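Side-chain contact in nudix Hydrolase, RenU (Mycolicibacterium smegmatis, PDB 6UUF), which probably hydrolyses nucleoside diphosphate-linked substrates, NADH among them, as a magnesium-dependent member of the Nudix family: residues A[107-112]-A[151-156]. The protein carries 3 engineered substitutions. Sequence-based numbering, arbitrary orientation.
Sequences YTTVIA and QRLREV
Leu-153 and Thr-109 meet tip to tip where helix 144-158 lies against strand 104-113 of the mixed sheet. The leucine presents both methyls to the threonine: CD2 sits 3.6 Å from Thr-109 CG2, and CD1 comes within 4.0 Å of Thr-109 OG1, a van der Waals approach. With Thr-109 CG2 anti to the backbone N and OG1 beside that N (chi1 -63°), the methyl takes the apolar contact, while the hydroxyl is engaged in a hydrogen bond with Thr-94 OG1 on the adjoining strand 87-98. Leu-153 also touches Thr-94, so its side chain meets residues of two neighbouring strands.

Two residues along the strand and three along the helix, Ile-111 and Val-156 form the second point of contact. Here the two side chains run askew, joined by a single close approach of 3.7 Å between Ile-111 CD1 and Val-156 CG1. The extended end of the isoleucine (chi2 -176°) carries CD1 out to the helix. Thr-109 and Ile-111 both project from the helix-facing side of the strand; the CB of Val-110 is directed away from this helix, and its side chain touches Ala-71 of helix 67-79, placing the sheet between two helices as in the alpha/beta/alpha sandwich of Nudix domains.

Replacing Thr-109 by alanine removes both OG1 and CG2, and would probably cost Thr-94 OG1 this partner and leave a gap beside Leu-153 CD2. On the side of the helix away from the strand, Glu-155 OE1 forms a salt bridge with Arg-152 NH1 (2.9 Å) and OE2 accepts a hydrogen bond from Gln-151 NE2 (2.7 Å). Across the contact itself, methyl groups do the joining, so what this small interface (156 Å²) contributes is apolar, and the Thr-109 hydroxyl, which borders it, finds its partner within the sheet.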
loop_
_atom_site.group_PDB
_atom_site.type_symbol
_atom_site.label_atom_id
_atom_site.label_comp_id
_atom_site.label_asym_id
_atom_site.label_seq_id
_atom_site.Cartn_x
_atom_site.Cartn_y
_atom_site.Cartn_z
ATOM N N TYR A 107 -1.291 -3.226 9.700
ATOM C CA TYR A 107 -1.009 -2.803 8.358
ATOM C C TYR A 107 -1.091 -1.284 8.359
ATOM O O TYR A 107 -2.149 -0.718 8.761
ATOM C CB TYR A 107 -2.059 -3.335 7.357
ATOM C CG TYR A 107 -1.683 -3.061 5.919
ATOM C CD1 TYR A 107 -1.915 -1.824 5.329
ATOM C CD2 TYR A 107 -1.109 -4.049 5.133
ATOM C CE1 TYR A 107 -1.544 -1.563 4.028
ATOM C CE2 TYR A 107 -0.786 -3.817 3.799
ATOM C CZ TYR A 107 -0.989 -2.574 3.266
ATOM O OH TYR A 107 -0.637 -2.364 1.967
ATOM N N THR A 108 -0.047 -0.664 7.808
ATOM C CA THR A 108 0.073 0.763 7.738
ATOM C C THR A 108 0.133 1.207 6.294
ATOM O O THR A 108 1.033 0.823 5.530
ATOM C CB THR A 108 1.321 1.256 8.466
ATOM O OG1 THR A 108 1.257 0.895 9.835
ATOM C CG2 THR A 108 1.434 2.775 8.398
ATOM N N THR A 109 -0.818 2.060 5.930
ATOM C CA THR A 109 -0.845 2.681 4.611
ATOM C C THR A 109 -0.044 3.969 4.672
ATOM O O THR A 109 -0.274 4.842 5.534
ATOM C CB THR A 109 -2.298 2.968 4.133
ATOM O OG1 THR A 109 -2.995 1.731 3.998
ATOM C CG2 THR A 109 -2.293 3.669 2.798
ATOM N N VAL A 110 0.900 4.084 3.746
ATOM C CA VAL A 110 1.765 5.215 3.684
ATOM C C VAL A 110 1.329 5.958 2.424
ATOM O O VAL A 110 1.511 5.462 1.292
ATOM C CB VAL A 110 3.234 4.738 3.636
ATOM C CG1 VAL A 110 4.225 5.891 3.480
ATOM C CG2 VAL A 110 3.571 3.973 4.916
ATOM N N ILE A 111 0.758 7.148 2.622
ATOM C CA ILE A 111 0.316 8.015 1.529
ATOM C C ILE A 111 1.504 8.824 0.996
ATOM O O ILE A 111 2.209 9.467 1.757
ATOM C CB ILE A 111 -0.788 8.979 2.036
ATOM C CG1 ILE A 111 -1.944 8.146 2.660
ATOM C CG2 ILE A 111 -1.233 9.901 0.920
ATOM C CD1 ILE A 111 -3.149 8.931 3.133
ATOM N N ALA A 112 1.704 8.834 -0.300
ATOM C CA ALA A 112 2.791 9.613 -0.876
ATOM C C ALA A 112 2.340 10.210 -2.188
ATOM O O ALA A 112 1.357 9.723 -2.776
ATOM C CB ALA A 112 4.031 8.762 -1.088
ATOM N N GLN A 151 -12.581 3.519 1.722
ATOM C CA GLN A 151 -13.374 4.751 1.912
ATOM C C GLN A 151 -12.714 5.637 2.937
ATOM O O GLN A 151 -12.622 6.854 2.756
ATOM C CB GLN A 151 -14.829 4.447 2.301
ATOM C CG GLN A 151 -15.664 5.639 2.818
ATOM C CD GLN A 151 -15.758 6.880 1.903
ATOM O OE1 GLN A 151 -15.583 6.813 0.678
ATOM N NE2 GLN A 151 -16.060 8.036 2.521
ATOM N N ARG A 152 -12.239 5.014 4.023
ATOM C CA ARG A 152 -11.530 5.736 5.054
ATOM C C ARG A 152 -10.262 6.422 4.497
ATOM O O ARG A 152 -10.076 7.622 4.719
ATOM C CB ARG A 152 -11.225 4.820 6.223
ATOM C CG ARG A 152 -10.782 5.554 7.488
ATOM C CD ARG A 152 -11.911 6.356 8.181
ATOM N NE ARG A 152 -11.345 7.205 9.253
ATOM C CZ ARG A 152 -11.246 8.541 9.259
ATOM N NH1 ARG A 152 -11.722 9.307 8.268
ATOM N NH2 ARG A 152 -10.670 9.129 10.305
ATOM N N LEU A 153 -9.447 5.698 3.716
ATOM C CA LEU A 153 -8.298 6.328 3.040
ATOM C C LEU A 153 -8.678 7.497 2.167
ATOM O O LEU A 153 -7.938 8.469 2.096
ATOM C CB LEU A 153 -7.522 5.322 2.175
ATOM C CG LEU A 153 -6.760 4.343 3.028
ATOM C CD1 LEU A 153 -6.342 3.120 2.254
ATOM C CD2 LEU A 153 -5.551 5.032 3.639
ATOM N N ARG A 154 -9.805 7.405 1.458
ATOM C CA ARG A 154 -10.264 8.545 0.660
ATOM C C ARG A 154 -10.549 9.782 1.497
ATOM O O ARG A 154 -10.213 10.908 1.097
ATOM C CB ARG A 154 -11.520 8.163 -0.085
ATOM C CG ARG A 154 -11.231 7.249 -1.234
ATOM C CD ARG A 154 -11.243 8.052 -2.500
ATOM N NE ARG A 154 -12.556 8.012 -3.093
ATOM C CZ ARG A 154 -12.939 8.750 -4.125
ATOM N NH1 ARG A 154 -12.138 9.679 -4.670
ATOM N NH2 ARG A 154 -14.154 8.557 -4.592
ATOM N N GLU A 155 -11.196 9.569 2.649
ATOM C CA GLU A 155 -11.506 10.687 3.559
ATOM C C GLU A 155 -10.188 11.350 4.009
ATOM O O GLU A 155 -10.029 12.564 4.000
ATOM C CB GLU A 155 -12.330 10.204 4.754
ATOM C CG GLU A 155 -13.722 9.741 4.362
ATOM C CD GLU A 155 -14.519 8.994 5.432
ATOM O OE1 GLU A 155 -14.015 8.711 6.546
ATOM O OE2 GLU A 155 -15.694 8.666 5.137
ATOM N N VAL A 156 -9.229 10.525 4.358
ATOM C CA VAL A 156 -7.909 11.023 4.676
ATOM C C VAL A 156 -7.228 11.680 3.490
ATOM O O VAL A 156 -6.690 12.755 3.618
ATOM C CB VAL A 156 -7.004 9.912 5.221
ATOM C CG1 VAL A 156 -5.587 10.416 5.439
ATOM C CG2 VAL A 156 -7.588 9.379 6.530
#